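Local coordinates for archaeal flagellar ATP-binding protein FlaH (Methanocaldococcus jannaschii DSM 2661, PDB 4WIA), which is a RecA-like ATP-binding protein of the archaellum, the archaeal flagellum, and probably binds ATP and magnesium through a P-loop, at residues Leu109-Tyr119 against Asp144-Ile152; Lys18-Ser28 against Tyr204-Gln212. All blocks are in the same frame, centred on the assembly; numbering follows the deposited sequence.

Contact 1: Leu109-Tyr119 against Asp144-Ile152; sequences LKKVMETRAFY and DLMAFFKRI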
loop_
_atom_site.group_PDB
_atom_site.type_symbol
_atom_site.label_atom_id
_atom_site.label_comp_id
_atom_site.label_asym_id
_atom_site.label_seq_id
_atom_site.Cartn_x
_atom_site.Cartn_y
_atom_site.Cartn_z
ATOM N N LEU A 109 -1.759 -19.665 30.232
ATOM C CA LEU A 109 -0.431 -19.104 30.025
ATOM C C LEU A 109 0.558 -20.057 29.371
ATOM O O LEU A 109 1.413 -19.654 28.590
ATOM C CB LEU A 109 0.102 -18.566 31.368
ATOM C CG LEU A 109 -0.770 -17.431 31.965
ATOM C CD1 LEU A 109 -0.046 -16.776 33.128
ATOM C CD2 LEU A 109 -1.208 -16.358 30.970
ATOM N N LYS A 110 0.452 -21.327 29.711
ATOM C CA LYS A 110 1.232 -22.364 29.053
ATOM C C LYS A 110 0.898 -22.430 27.557
ATOM O O LYS A 110 1.799 -22.438 26.737
ATOM C CB LYS A 110 0.947 -23.683 29.748
ATOM C CG LYS A 110 1.634 -24.880 29.113
ATOM C CD LYS A 110 1.304 -26.158 29.846
ATOM C CE LYS A 110 1.729 -27.349 29.017
ATOM N NZ LYS A 110 1.732 -28.590 29.822
ATOM N N LYS A 111 -0.394 -22.432 27.216
ATOM C CA LYS A 111 -0.842 -22.377 25.800
ATOM C C LYS A 111 -0.303 -21.155 25.047
ATOM O O LYS A 111 0.173 -21.242 23.912
ATOM C CB LYS A 111 -2.373 -22.350 25.714
ATOM C CG LYS A 111 -3.050 -23.701 25.898
ATOM C CD LYS A 111 -3.651 -24.267 24.590
ATOM C CE LYS A 111 -4.611 -25.438 24.780
ATOM N NZ LYS A 111 -4.023 -26.815 24.787
ATOM N N VAL A 112 -0.407 -20.009 25.693
ATOM C CA VAL A 112 0.124 -18.784 25.145
ATOM C C VAL A 112 1.617 -18.899 24.828
ATOM O O VAL A 112 2.075 -18.416 23.793
ATOM C CB VAL A 112 -0.113 -17.608 26.139
ATOM C CG1 VAL A 112 0.809 -16.421 25.850
ATOM C CG2 VAL A 112 -1.571 -17.208 26.101
HETATM N N MSE A 113 2.381 -19.498 25.743
HETATM C CA MSE A 113 3.836 -19.521 25.579
HETATM C C MSE A 113 4.261 -20.569 24.582
HETATM O O MSE A 113 5.330 -20.467 23.996
HETATM C CB MSE A 113 4.573 -19.652 26.891
HETATM C CG MSE A 113 4.158 -18.542 27.842
HETATM SE SE MSE A 113 5.013 -18.639 29.611
HETATM C CE MSE A 113 6.766 -19.308 28.966
ATOM N N GLU A 114 3.424 -21.570 24.370
ATOM C CA GLU A 114 3.824 -22.771 23.631
ATOM C C GLU A 114 3.278 -22.890 22.219
ATOM O O GLU A 114 3.750 -23.695 21.439
ATOM C CB GLU A 114 3.380 -23.991 24.390
ATOM C CG GLU A 114 4.082 -24.210 25.694
ATOM C CD GLU A 114 3.676 -25.518 26.348
ATOM O OE1 GLU A 114 2.633 -26.118 25.990
ATOM O OE2 GLU A 114 4.365 -25.903 27.273
ATOM N N THR A 115 2.289 -22.107 21.865
ATOM C CA THR A 115 1.758 -22.270 20.533
ATOM C C THR A 115 2.590 -21.509 19.474
ATOM O O THR A 115 2.482 -20.279 19.338
ATOM C CB THR A 115 0.287 -21.844 20.480
ATOM O OG1 THR A 115 -0.386 -22.361 21.610
ATOM C CG2 THR A 115 -0.382 -22.361 19.227
ATOM N N ARG A 116 3.369 -22.249 18.698
ATOM C CA ARG A 116 4.302 -21.684 17.720
ATOM C C ARG A 116 3.630 -20.795 16.740
ATOM O O ARG A 116 4.204 -19.794 16.305
ATOM C CB ARG A 116 4.947 -22.772 16.875
ATOM C CG ARG A 116 5.707 -23.836 17.625
ATOM C CD ARG A 116 5.986 -24.981 16.660
ATOM N NE ARG A 116 7.233 -25.670 16.887
ATOM C CZ ARG A 116 7.610 -26.773 16.226
ATOM N NH1 ARG A 116 6.828 -27.296 15.263
ATOM N NH2 ARG A 116 8.773 -27.363 16.540
ATOM N N ALA A 117 2.442 -21.218 16.343
ATOM C CA ALA A 117 1.748 -20.583 15.221
ATOM C C ALA A 117 1.546 -19.077 15.450
ATOM O O ALA A 117 1.697 -18.323 14.528
ATOM C CB ALA A 117 0.420 -21.255 14.945
ATOM N N PHE A 118 1.304 -18.678 16.703
ATOM C CA PHE A 118 1.042 -17.323 17.018
ATOM C C PHE A 118 2.220 -16.468 16.594
ATOM O O PHE A 118 2.012 -15.350 16.073
ATOM C CB PHE A 118 0.811 -17.073 18.527
ATOM C CG PHE A 118 -0.363 -17.777 19.131
ATOM C CD1 PHE A 118 -1.314 -18.424 18.363
ATOM C CD2 PHE A 118 -0.515 -17.762 20.509
ATOM C CE1 PHE A 118 -2.385 -19.062 18.964
ATOM C CE2 PHE A 118 -1.557 -18.427 21.119
ATOM C CZ PHE A 118 -2.498 -19.079 20.335
ATOM N N TYR A 119 3.428 -16.971 16.827
ATOM C CA TYR A 119 4.660 -16.161 16.779
ATOM C C TYR A 119 5.332 -16.200 15.422
ATOM O O TYR A 119 6.317 -15.498 15.183
ATOM C CB TYR A 119 5.634 -16.550 17.918
ATOM C CG TYR A 119 4.929 -16.484 19.216
ATOM C CD1 TYR A 119 4.591 -15.251 19.767
ATOM C CD2 TYR A 119 4.457 -17.649 19.846
ATOM C CE1 TYR A 119 3.832 -15.161 20.932
ATOM C CE2 TYR A 119 3.715 -17.569 21.005
ATOM C CZ TYR A 119 3.381 -16.302 21.517
ATOM O OH TYR A 119 2.635 -16.187 22.668
ATOM N N ASP A 144 7.507 -14.809 34.483
ATOM C CA ASP A 144 7.826 -15.829 33.467
ATOM C C ASP A 144 7.214 -15.430 32.153
ATOM O O ASP A 144 7.822 -15.554 31.097
ATOM C CB ASP A 144 7.257 -17.200 33.826
ATOM C CG ASP A 144 7.833 -17.777 35.129
ATOM O OD1 ASP A 144 9.036 -17.626 35.415
ATOM O OD2 ASP A 144 7.055 -18.417 35.853
ATOM N N LEU A 145 5.970 -15.002 32.217
ATOM C CA LEU A 145 5.291 -14.599 31.014
ATOM C C LEU A 145 5.980 -13.393 30.386
ATOM O O LEU A 145 6.195 -13.355 29.170
ATOM C CB LEU A 145 3.838 -14.265 31.319
ATOM C CG LEU A 145 2.995 -13.867 30.114
ATOM C CD1 LEU A 145 2.759 -15.056 29.190
ATOM C CD2 LEU A 145 1.702 -13.265 30.628
HETATM N N MSE A 146 6.342 -12.429 31.236
HETATM C CA MSE A 146 7.028 -11.209 30.762
HETATM C C MSE A 146 8.343 -11.573 30.133
HETATM O O MSE A 146 8.703 -11.074 29.092
HETATM C CB MSE A 146 7.229 -10.146 31.857
HETATM C CG MSE A 146 5.924 -9.533 32.385
HETATM SE SE MSE A 146 4.678 -8.749 31.080
HETATM C CE MSE A 146 5.850 -9.022 29.520
ATOM N N ALA A 147 9.077 -12.450 30.778
ATOM C CA ALA A 147 10.380 -12.887 30.260
ATOM C C ALA A 147 10.219 -13.546 28.904
ATOM O O ALA A 147 11.044 -13.357 28.025
ATOM C CB ALA A 147 11.048 -13.844 31.255
ATOM N N PHE A 148 9.153 -14.316 28.746
ATOM C CA PHE A 148 8.882 -14.954 27.488
ATOM C C PHE A 148 8.571 -13.932 26.390
ATOM O O PHE A 148 9.090 -14.006 25.270
ATOM C CB PHE A 148 7.703 -15.914 27.652
ATOM C CG PHE A 148 7.139 -16.363 26.333
ATOM C CD1 PHE A 148 7.794 -17.336 25.596
ATOM C CD2 PHE A 148 6.059 -15.709 25.773
ATOM C CE1 PHE A 148 7.335 -17.725 24.372
ATOM C CE2 PHE A 148 5.571 -16.098 24.531
ATOM C CZ PHE A 148 6.214 -17.117 23.822
ATOM N N PHE A 149 7.672 -13.001 26.694
ATOM C CA PHE A 149 7.378 -11.879 25.737
ATOM C C PHE A 149 8.637 -11.092 25.341
ATOM O O PHE A 149 8.817 -10.764 24.165
ATOM C CB PHE A 149 6.336 -10.906 26.299
ATOM C CG PHE A 149 4.922 -11.426 26.289
ATOM C CD1 PHE A 149 4.550 -12.526 25.553
ATOM C CD2 PHE A 149 3.973 -10.794 27.063
ATOM C CE1 PHE A 149 3.269 -12.983 25.583
ATOM C CE2 PHE A 149 2.669 -11.229 27.077
ATOM C CZ PHE A 149 2.311 -12.314 26.322
ATOM N N LYS A 150 9.486 -10.809 26.316
ATOM C CA LYS A 150 10.780 -10.149 26.037
ATOM C C LYS A 150 11.687 -10.917 25.055
ATOM O O LYS A 150 12.392 -10.332 24.250
ATOM C CB LYS A 150 11.543 -9.866 27.352
ATOM C CG LYS A 150 10.952 -8.696 28.121
ATOM C CD LYS A 150 10.690 -7.459 27.264
ATOM C CE LYS A 150 10.028 -6.426 28.178
ATOM N NZ LYS A 150 10.308 -5.010 27.932
ATOM N N ARG A 151 11.626 -12.226 25.149
ATOM C CA ARG A 151 12.339 -13.144 24.296
ATOM C C ARG A 151 11.774 -13.046 22.877
ATOM O O ARG A 151 12.518 -12.922 21.909
ATOM C CB ARG A 151 12.137 -14.556 24.906
ATOM C CG ARG A 151 13.358 -15.391 25.138
ATOM C CD ARG A 151 13.335 -16.082 26.531
ATOM N NE ARG A 151 12.228 -17.052 26.703
ATOM C CZ ARG A 151 11.641 -17.396 27.862
ATOM N NH1 ARG A 151 10.622 -18.262 27.849
ATOM N NH2 ARG A 151 12.046 -16.878 29.030
ATOM N N ILE A 152 10.462 -12.975 22.747
ATOM C CA ILE A 152 9.860 -12.812 21.416
ATOM C C ILE A 152 10.085 -11.394 20.820
ATOM O O ILE A 152 10.411 -11.261 19.625
ATOM C CB ILE A 152 8.371 -13.122 21.458
ATOM C CG1 ILE A 152 8.116 -14.532 21.953
ATOM C CG2 ILE A 152 7.732 -12.884 20.112
ATOM C CD1 ILE A 152 8.500 -15.634 20.998
#

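Contact 2: Lys18-Ser28 against Tyr204-Gln212; sequences KRIGGGIPHGS and YNMAPGSYQ. With SO4 (sulfate ion), chain H.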
loop_
_atom_site.group_PDB
_atom_site.type_symbol
_atom_site.label_atom_id
_atom_site.label_comp_id
_atom_site.label_asym_id
_atom_site.label_seq_id
_atom_site.Cartn_x
_atom_site.Cartn_y
_atom_site.Cartn_z
ATOM N N LYS A 18 1.155 9.777 12.888
ATOM C CA LYS A 18 1.937 10.945 13.282
ATOM C C LYS A 18 1.963 11.051 14.785
ATOM O O LYS A 18 2.945 11.440 15.353
ATOM C CB LYS A 18 1.376 12.268 12.734
ATOM C CG LYS A 18 1.244 12.342 11.221
ATOM C CD LYS A 18 2.538 11.926 10.510
ATOM C CE LYS A 18 2.458 12.153 8.978
ATOM N NZ LYS A 18 1.328 11.323 8.461
ATOM N N ARG A 19 0.865 10.756 15.428
ATOM C CA ARG A 19 0.780 10.985 16.854
ATOM C C ARG A 19 1.511 10.000 17.700
ATOM O O ARG A 19 1.765 10.284 18.854
ATOM C CB ARG A 19 -0.663 10.961 17.260
ATOM C CG ARG A 19 -1.422 12.004 16.504
ATOM C CD ARG A 19 -2.846 11.871 16.868
ATOM N NE ARG A 19 -3.581 12.777 16.006
ATOM C CZ ARG A 19 -3.790 14.049 16.233
ATOM N NH1 ARG A 19 -3.311 14.662 17.299
ATOM N NH2 ARG A 19 -4.461 14.721 15.350
ATOM N N ILE A 20 1.828 8.835 17.138
ATOM C CA ILE A 20 2.715 7.874 17.810
ATOM C C ILE A 20 4.158 7.988 17.296
ATOM O O ILE A 20 5.026 7.191 17.684
ATOM C CB ILE A 20 2.254 6.470 17.645
ATOM C CG1 ILE A 20 2.296 6.042 16.188
ATOM C CG2 ILE A 20 0.872 6.331 18.242
ATOM C CD1 ILE A 20 2.037 4.557 16.059
ATOM N N GLY A 21 4.437 9.064 16.551
ATOM C CA GLY A 21 5.816 9.460 16.198
ATOM C C GLY A 21 6.287 8.831 14.920
ATOM O O GLY A 21 7.468 8.885 14.649
ATOM N N GLY A 22 5.368 8.281 14.115
ATOM C CA GLY A 22 5.707 7.722 12.801
ATOM C C GLY A 22 5.273 6.297 12.586
ATOM O O GLY A 22 5.068 5.876 11.456
ATOM N N GLY A 23 5.204 5.512 13.668
ATOM C CA GLY A 23 4.937 4.102 13.592
ATOM C C GLY A 23 5.211 3.459 14.937
ATOM O O GLY A 23 5.500 4.150 15.919
ATOM N N ILE A 24 5.151 2.133 14.984
ATOM C CA ILE A 24 5.404 1.426 16.190
ATOM C C ILE A 24 6.787 0.787 16.053
ATOM O O ILE A 24 7.051 0.170 15.045
ATOM C CB ILE A 24 4.370 0.329 16.377
ATOM C CG1 ILE A 24 2.986 0.911 16.615
ATOM C CG2 ILE A 24 4.770 -0.573 17.556
ATOM C CD1 ILE A 24 2.822 1.634 17.941
ATOM N N PRO A 25 7.687 1.012 17.029
ATOM C CA PRO A 25 9.011 0.401 16.894
ATOM C C PRO A 25 8.940 -1.104 16.967
ATOM O O PRO A 25 8.240 -1.696 17.816
ATOM C CB PRO A 25 9.811 0.945 18.088
ATOM C CG PRO A 25 9.082 2.165 18.513
ATOM C CD PRO A 25 7.620 1.914 18.191
ATOM N N HIS A 26 9.641 -1.723 16.049
ATOM C CA HIS A 26 9.916 -3.146 16.159
ATOM C C HIS A 26 10.457 -3.497 17.563
ATOM O O HIS A 26 11.186 -2.724 18.143
ATOM C CB HIS A 26 10.866 -3.576 15.031
ATOM C CG HIS A 26 10.154 -3.766 13.725
ATOM N ND1 HIS A 26 10.432 -3.044 12.589
ATOM C CD2 HIS A 26 9.146 -4.593 13.392
ATOM C CE1 HIS A 26 9.606 -3.393 11.618
ATOM N NE2 HIS A 26 8.826 -4.344 12.079
ATOM N N GLY A 27 10.091 -4.675 18.081
ATOM C CA GLY A 27 10.481 -5.086 19.403
ATOM C C GLY A 27 9.674 -4.442 20.511
ATOM O O GLY A 27 10.073 -4.485 21.639
ATOM N N SER A 28 8.567 -3.790 20.208
ATOM C CA SER A 28 7.795 -3.150 21.262
ATOM C C SER A 28 6.918 -4.192 21.996
ATOM O O SER A 28 6.352 -5.106 21.360
ATOM C CB SER A 28 6.908 -2.048 20.662
ATOM O OG SER A 28 7.694 -0.916 20.247
ATOM N N TYR A 204 7.113 5.325 26.678
ATOM C CA TYR A 204 7.335 4.995 25.294
ATOM C C TYR A 204 8.806 4.884 25.047
ATOM O O TYR A 204 9.425 5.802 24.546
ATOM C CB TYR A 204 6.733 6.103 24.384
ATOM C CG TYR A 204 6.477 5.728 22.912
ATOM C CD1 TYR A 204 6.820 4.486 22.410
ATOM C CD2 TYR A 204 5.921 6.654 22.032
ATOM C CE1 TYR A 204 6.593 4.173 21.068
ATOM C CE2 TYR A 204 5.697 6.371 20.709
ATOM C CZ TYR A 204 6.022 5.127 20.217
ATOM O OH TYR A 204 5.770 4.818 18.887
ATOM N N ASN A 205 9.399 3.756 25.405
ATOM C CA ASN A 205 10.797 3.496 25.071
ATOM C C ASN A 205 10.915 3.356 23.560
ATOM O O ASN A 205 10.050 2.733 22.876
ATOM C CB ASN A 205 11.283 2.186 25.665
ATOM C CG ASN A 205 11.166 2.125 27.173
ATOM O OD1 ASN A 205 11.123 3.132 27.853
ATOM N ND2 ASN A 205 11.094 0.892 27.706
HETATM N N MSE A 206 12.034 3.821 23.062
HETATM C CA MSE A 206 12.373 3.755 21.648
HETATM C C MSE A 206 11.421 4.603 20.829
HETATM O O MSE A 206 11.240 4.384 19.589
HETATM C CB MSE A 206 12.404 2.327 21.116
HETATM C CG MSE A 206 12.860 1.244 22.096
HETATM SE SE MSE A 206 12.829 -0.511 21.182
HETATM C CE MSE A 206 11.179 -1.297 21.893
ATOM N N ALA A 207 10.793 5.578 21.501
ATOM C CA ALA A 207 9.859 6.483 20.808
ATOM C C ALA A 207 10.572 6.938 19.575
ATOM O O ALA A 207 11.674 7.445 19.662
ATOM C CB ALA A 207 9.517 7.660 21.695
ATOM N N PRO A 208 10.011 6.673 18.415
ATOM C CA PRO A 208 10.663 6.962 17.139
ATOM C C PRO A 208 10.607 8.399 16.701
ATOM O O PRO A 208 11.198 8.753 15.672
ATOM C CB PRO A 208 9.816 6.200 16.164
ATOM C CG PRO A 208 8.474 6.250 16.759
ATOM C CD PRO A 208 8.670 6.108 18.219
ATOM N N GLY A 209 9.922 9.237 17.455
ATOM C CA GLY A 209 9.877 10.665 17.145
ATOM C C GLY A 209 8.927 11.340 18.085
ATOM O O GLY A 209 8.305 10.672 18.948
ATOM N N SER A 210 8.800 12.646 17.904
ATOM C CA SER A 210 7.927 13.437 18.723
ATOM C C SER A 210 6.538 12.826 18.680
ATOM O O SER A 210 6.092 12.396 17.618
ATOM C CB SER A 210 7.903 14.852 18.188
ATOM O OG SER A 210 7.308 15.676 19.148
ATOM N N TYR A 211 5.858 12.724 19.808
ATOM C CA TYR A 211 4.575 12.071 19.822
ATOM C C TYR A 211 3.606 12.793 20.725
ATOM O O TYR A 211 3.997 13.608 21.562
ATOM C CB TYR A 211 4.741 10.547 20.190
ATOM C CG TYR A 211 5.348 10.284 21.503
ATOM C CD1 TYR A 211 6.740 10.275 21.676
ATOM C CD2 TYR A 211 4.542 10.091 22.609
ATOM C CE1 TYR A 211 7.290 10.076 22.916
ATOM C CE2 TYR A 211 5.089 9.897 23.875
ATOM C CZ TYR A 211 6.440 9.868 24.022
ATOM O OH TYR A 211 6.919 9.706 25.292
ATOM N N GLN A 212 2.330 12.527 20.558
ATOM C CA GLN A 212 1.297 13.135 21.406
ATOM C C GLN A 212 1.134 12.280 22.663
ATOM O O GLN A 212 0.997 11.110 22.561
ATOM C CB GLN A 212 -0.073 13.232 20.719
ATOM C CG GLN A 212 -0.166 14.130 19.542
ATOM C CD GLN A 212 0.365 15.500 19.802
ATOM O OE1 GLN A 212 1.522 15.782 19.507
ATOM N NE2 GLN A 212 -0.470 16.369 20.347
HETATM S S SO4 H . -2.945 18.376 15.821
HETATM O O1 SO4 H . -3.373 19.749 15.511
HETATM O O2 SO4 H . -1.427 18.252 15.921
HETATM O O3 SO4 H . -3.623 18.018 17.079
HETATM O O4 SO4 H . -3.504 17.578 14.704
HETATM O O HOH W 1 7.995 0.528 22.319
#

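Contact 1: Leu109-Tyr119 against Asp144-Ile152
The ring of Phe148 has Met113 on one face and Ile152 of its own helix on the other. Tyr119 CE2, Phe149 CE1 and Arg151 NH1 lie at its edge, in plane. Met113 O also comes within 3.4 Å of Phe148 CE1. This is the packing of two neighbouring helices, 108-114 and 142-153, in the RecA-like fold of the P-loop NTPases. Their short segments run nearly parallel, at 14°, with axes 10.8 Å apart. Met113 CA stands over the Phe148 ring in a CH-pi contact, 4.0 Å from its centroid. The two side chains point in opposed directions and overlap alongside. Met113 bends at its last torsion, which brings CE back to 3.8 Å from Phe148 CB. The selenium of this selenomethionine lies oblique to the ring, in a Met-aromatic contact.

Phe148 and Tyr119 form a T-shaped pair. The edge of Phe148 points to the face of Tyr119, with planes at 76° and centroids 5.3 Å apart. With CG anti to its backbone N, Phe148 brings CE2 and CZ against Tyr119 CZ. Ile152 CG2 approaches the Tyr119 ring obliquely, 3.9 Å from CD1. Leu145 CD1 touches both Val112 CG1 and Met113 CG, and Phe149 meets Val112 CG1 with its CE1.

No hydrogen bond joins the two segments. The layer rests on the central sheet: Val112, Tyr119 and Phe149 all reach Phe126 of strand 123-127. Leu109, Val112 and Leu145 also touch helix 129-134. The Tyr119 hydroxyl is held within its own segment, which ties the turn at 116-119 back to helix 108-114. Tyr119 OH donates to Val112 O at 2.6 Å, from 35° above the carbonyl plane.

Contact 2: Lys18-Ser28 against Tyr204-Gln212
Two irregular segments pack here through backbone, proline, tyrosine and selenomethionine contacts, where the chain after helix 16-19 meets the 204-212 connection of the P-loop NTPase domain, away from the ATP site. Residues 18-28 run from helix 16-19 through the short strand 24-25. Residues 204-212 make the connection between strands 194-204 and 214-220. The backbones come closest at Gly21 and Gly209, whose CA atoms are 4.3 Å apart. Gly21 has positive phi and is the C-prime residue of a Schellman motif ending the helix. Its CA lies against Ser210 O at 3.3 Å, in a CA-H...O contact.

Tyr204 spans the gap with its ring edge. Its OH donates to Ile20 O at 2.8 Å, in the carbonyl plane. Ala207 CA lies over one face of the ring. Tyr204 CD2 in turn sits over the centre of a face of Tyr211. Pro25 CD lies at the Tyr204 edge, 3.8 Å from CE1. Pro25 CG touches Pro208 CD, with the two rings lying crosswise, and comes within 3.3 Å of Met206 O. The selenomethionine Met206 bends at its end to lay CE against Gly27 O.

Further along, Gln212 N donates to Arg19 O at 2.9 Å, with an angle of 161° at the hydrogen. Gln212 CG lies across the Arg19 side chain, 3.9 Å from CB, CG and NH1. Arg19 NE makes a salt bridge to Asp15, and its two terminal nitrogens weakly bind a sulfate, probably from the crystallisation liquor. At the other end, a water donates to Ser28 OG and Asn205 O. Thus direct bonds tie two carbonyls at the helix end, Ile20 O and Arg19 O, to the 204-212 connection, while the guanidinium would be drawn toward both Asp15 and the anion.

Contact 1 is the more buried of the two, while contact 2 is only partly buried. Their centres are 24 Å apart, and the two do not touch. Contact 1 joins helix 142-153 to helix 108-114 and the turn after it, over one part of the central sheet. Contact 2 joins irregular chain around a short strand and a connection between sheet strands. Both reach strand 158-163: Phe149 and Ile152 touch Ile159, and Ser28 pairs with Ile159 through the backbone. The chemistry follows the setting. Contact 1 uses aromatic and aliphatic side chains without a cross-segment hydrogen bond. Contact 2 uses carbonyls bonded to a tyrosine hydroxyl and a backbone amide, with glycine, prolines and one bridging water.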